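ADP-dependent L-serine kinase SerK (Thermococcus kodakarensis KOD1, PDB 5X0J) catalyses the ADP-dependent phosphorylation of free L-serine to O-phospho-L-serine and AMP, the first step from serine to cysteine. Local coordinates at residues 131-137 and 198-202. The protein carries 1 engineered substitution. Numbering follows the deposited sequence. Where two conformers were deposited one is given.
Sequences EEKAERG and FIRKA
Ile199 lays its CG2 methyl against the carboxylate end of Glu135, with CG2 3.6 Å from OE2. The two side chains cross at a slant. Glu135 starts away from the strand, then bends back at chi2 (-74°), which brings its carboxylate over the methyl. Glu135 OE1 accepts a hydrogen bond from a water at 2.7 Å, and the same water donates to Arg200 O at 2.8 Å. OE2 forms a salt bridge with Lys182, which also pairs with Glu131. An alanine in place of Glu135 would probably leave this water without its acid acceptor, Lys182 with one carboxylate fewer, and the Ile199 methyl less covered. Deeper in, Ala134 CB points at the strand and sits 3.3 Å from Ile199 O. The Lys201 chain runs past the helix end, its CG 3.5 Å from Glu135 O. Gly137 closes the helix in a Schellman motif, and its positive phi (78°) by itself favours glycine. The contact joins the C-terminal end of helix 130-135 to the end of strand 196-199 and the loop after it. The Arg200 side chain leaves on the other side, where its guanidinium hydrogen-bonds to Trp102 O and Ser219 OG; Trp102 binds O-phospho-L-serine. Apolar contact at Ala134 and Ile199 thus gives way to a charged, water-bridged margin, where water links the helix end to the loop.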
ATOM      1  N   GLU A 131       0.101  12.590  16.416  1.00 13.87           N
ATOM      2  CA  GLU A 131       1.141  12.188  15.471  1.00 14.29           C
ATOM      3  C   GLU A 131       2.223  11.352  16.132  1.00 14.57           C
ATOM      4  O   GLU A 131       2.577  10.287  15.610  1.00 13.94           O
ATOM      5  CB  GLU A 131       1.768  13.405  14.798  1.00 14.96           C
ATOM      6  CG  GLU A 131       2.810  13.039  13.752  1.00 15.56           C
ATOM      7  CD  GLU A 131       3.124  14.150  12.788  1.00 16.21           C
ATOM      8  OE1 GLU A 131       2.465  15.203  12.813  1.00 16.94           O
ATOM      9  OE2 GLU A 131       4.058  13.974  11.982  1.00 16.98           O
ATOM     10  N   GLU A 132       2.737  11.820  17.273  1.00 15.35           N
ATOM     11  CA  GLU A 132       3.783  11.066  17.966  1.00 16.13           C
ATOM     12  C   GLU A 132       3.253   9.777  18.589  1.00 15.10           C
ATOM     13  O   GLU A 132       3.943   8.758  18.563  1.00 14.97           O
ATOM     14  CB  GLU A 132       4.569  11.937  18.958  1.00 17.88           C
ATOM     15  CG  GLU A 132       5.564  12.879  18.272  1.00 19.47           C
ATOM     16  CD  GLU A 132       6.480  12.186  17.255  1.00 20.82           C
ATOM     17  OE1 GLU A 132       7.047  11.114  17.564  1.00 22.61           O
ATOM     18  OE2 GLU A 132       6.642  12.701  16.131  1.00 22.49           O
ATOM     19  N   LYS A 133       2.012   9.786  19.078  1.00 14.16           N
ATOM     20  CA  LYS A 133       1.382   8.543  19.518  1.00 13.91           C
ATOM     21  C   LYS A 133       1.325   7.515  18.382  1.00 13.60           C
ATOM     22  O   LYS A 133       1.622   6.326  18.587  1.00 13.52           O
ATOM     23  CB  LYS A 133      -0.025   8.799  20.073  1.00 13.61           C
ATOM     24  CG  LYS A 133      -0.049   9.545  21.403  1.00 13.71           C
ATOM     25  CD  LYS A 133      -1.462   9.893  21.791  1.00 13.41           C
ATOM     26  CE  LYS A 133      -1.470  10.760  23.036  1.00 13.53           C
ATOM     27  NZ  LYS A 133      -2.869  10.943  23.490  1.00 13.54           N
ATOM     28  N   ALA A 134       0.966   7.973  17.184  1.00 13.35           N
ATOM     29  CA  ALA A 134       0.886   7.080  16.022  1.00 13.33           C
ATOM     30  C   ALA A 134       2.264   6.570  15.634  1.00 13.54           C
ATOM     31  O   ALA A 134       2.409   5.373  15.350  1.00 13.47           O
ATOM     32  CB  ALA A 134       0.241   7.790  14.849  1.00 13.16           C
ATOM     33  N   GLU A 135       3.271   7.438  15.645  1.00 13.79           N
ATOM     34  CA  GLU A 135       4.639   7.009  15.334  1.00 14.36           C
ATOM     35  C   GLU A 135       5.153   5.959  16.319  1.00 14.78           C
ATOM     36  O   GLU A 135       5.942   5.087  15.935  1.00 15.21           O
ATOM     37  CB  GLU A 135       5.607   8.199  15.256  1.00 14.63           C
ATOM     38  CG  GLU A 135       5.345   9.155  14.095  1.00 14.61           C
ATOM     39  CD  GLU A 135       5.760   8.642  12.727  1.00 14.93           C
ATOM     40  OE1 GLU A 135       6.016   7.437  12.561  1.00 15.01           O
ATOM     41  OE2 GLU A 135       5.787   9.458  11.793  1.00 15.25           O
ATOM     42  N   ARG A 136       4.693   6.025  17.569  1.00 14.95           N
ATOM     43  CA  ARG A 136       5.032   5.016  18.589  1.00 15.51           C
ATOM     44  C   ARG A 136       4.167   3.749  18.548  1.00 15.71           C
ATOM     45  O   ARG A 136       4.404   2.815  19.323  1.00 16.68           O
ATOM     46  CB  ARG A 136       4.981   5.630  19.994  1.00 15.91           C
ATOM     47  CG  ARG A 136       6.039   6.697  20.233  1.00 16.38           C
ATOM     48  CD  ARG A 136       6.171   7.051  21.711  1.00 16.91           C
ATOM     49  NE  ARG A 136       4.903   7.526  22.279  1.00 16.96           N
ATOM     50  CZ  ARG A 136       4.470   8.792  22.288  1.00 17.30           C
ATOM     51  NH1 ARG A 136       5.200   9.802  21.808  1.00 17.86           N
ATOM     52  NH2 ARG A 136       3.280   9.053  22.824  1.00 17.50           N
ATOM     53  N   GLY A 137       3.174   3.712  17.659  1.00 15.28           N
ATOM     54  CA  GLY A 137       2.305   2.547  17.509  1.00 15.38           C
ATOM     55  C   GLY A 137       1.229   2.422  18.571  1.00 15.28           C
ATOM     56  O   GLY A 137       0.648   1.361  18.744  1.00 15.79           O
ATOM     57  N   PHE A 198      -2.917  10.513   7.141  1.00 12.78           N
ATOM     58  CA  PHE A 198      -3.065   9.559   8.233  1.00 12.63           C
ATOM     59  C   PHE A 198      -1.696   8.954   8.526  1.00 12.75           C
ATOM     60  O   PHE A 198      -1.138   8.249   7.671  1.00 13.15           O
ATOM     61  CB  PHE A 198      -4.026   8.433   7.865  1.00 12.43           C
ATOM     62  CG  PHE A 198      -5.471   8.831   7.773  1.00 12.37           C
ATOM     63  CD1 PHE A 198      -5.968   9.399   6.623  1.00 12.29           C
ATOM     64  CD2 PHE A 198      -6.349   8.568   8.821  1.00 12.52           C
ATOM     65  CE1 PHE A 198      -7.311   9.735   6.517  1.00 12.45           C
ATOM     66  CE2 PHE A 198      -7.691   8.893   8.718  1.00 12.56           C
ATOM     67  CZ  PHE A 198      -8.175   9.474   7.559  1.00 12.56           C
ATOM     68  N   ILE A 199      -1.174   9.201   9.724  1.00 12.70           N
ATOM     69  CA  ILE A 199       0.152   8.726  10.131  1.00 12.76           C
ATOM     70  C   ILE A 199       0.018   7.429  10.921  1.00 12.65           C
ATOM     71  O   ILE A 199      -0.838   7.313  11.806  1.00 12.32           O
ATOM     72  CB  ILE A 199       0.875   9.774  11.006  1.00 13.17           C
ATOM     73  CG1 ILE A 199       0.974  11.135  10.293  1.00 13.52           C
ATOM     74  CG2 ILE A 199       2.245   9.270  11.465  1.00 13.08           C
ATOM     75  CD1 ILE A 199       1.725  11.143   8.983  1.00 13.60           C
ATOM     76  N   ARG A 200       0.865   6.452  10.608  1.00 12.54           N
ATOM     77  CA  ARG A 200       0.937   5.183  11.333  1.00 12.84           C
ATOM     78  C   ARG A 200       2.384   4.739  11.439  1.00 13.03           C
ATOM     79  O   ARG A 200       3.200   5.076  10.579  1.00 12.93           O
ATOM     80  CB  ARG A 200       0.139   4.096  10.612  1.00 12.82           C
ATOM     81  CG  ARG A 200       0.478   3.965   9.131  1.00 12.71           C
ATOM     82  CD  ARG A 200      -0.100   2.678   8.574  1.00 12.69           C
ATOM     83  NE  ARG A 200      -0.200   2.717   7.119  1.00 12.57           N
ATOM     84  CZ  ARG A 200      -1.047   1.987   6.395  1.00 12.76           C
ATOM     85  NH1 ARG A 200      -1.884   1.131   6.984  1.00 12.99           N
ATOM     86  NH2 ARG A 200      -1.076   2.137   5.075  1.00 12.63           N
ATOM     87  N   LYS A 201       2.691   3.987  12.486  0.70 13.52           N
ATOM     88  CA  LYS A 201       3.985   3.322  12.628  0.70 14.00           C
ATOM     89  C   LYS A 201       4.111   2.284  11.523  0.70 14.17           C
ATOM     90  O   LYS A 201       3.122   1.661  11.139  0.70 14.32           O
ATOM     91  CB  LYS A 201       4.096   2.652  14.003  0.70 14.43           C
ATOM     92  CG  LYS A 201       5.451   2.027  14.322  0.70 14.97           C
ATOM     93  CD  LYS A 201       5.416   1.257  15.638  0.70 15.59           C
ATOM     94  CE  LYS A 201       6.787   0.697  16.002  0.70 16.06           C
ATOM     95  NZ  LYS A 201       7.335  -0.237  14.981  0.70 16.46           N
ATOM     96  N   ALA A 202       5.322   2.117  11.006  1.00 14.26           N
ATOM     97  CA  ALA A 202       5.576   1.093  10.002  1.00 14.56           C
ATOM     98  C   ALA A 202       5.677  -0.279  10.662  1.00 15.04           C
ATOM     99  O   ALA A 202       6.108  -0.397  11.806  1.00 15.08           O
ATOM    100  CB  ALA A 202       6.869   1.392   9.282  1.00 14.56           C
TER
HETATM  101  O   HOH W   1       5.771   6.025  10.245  1.00 13.06           O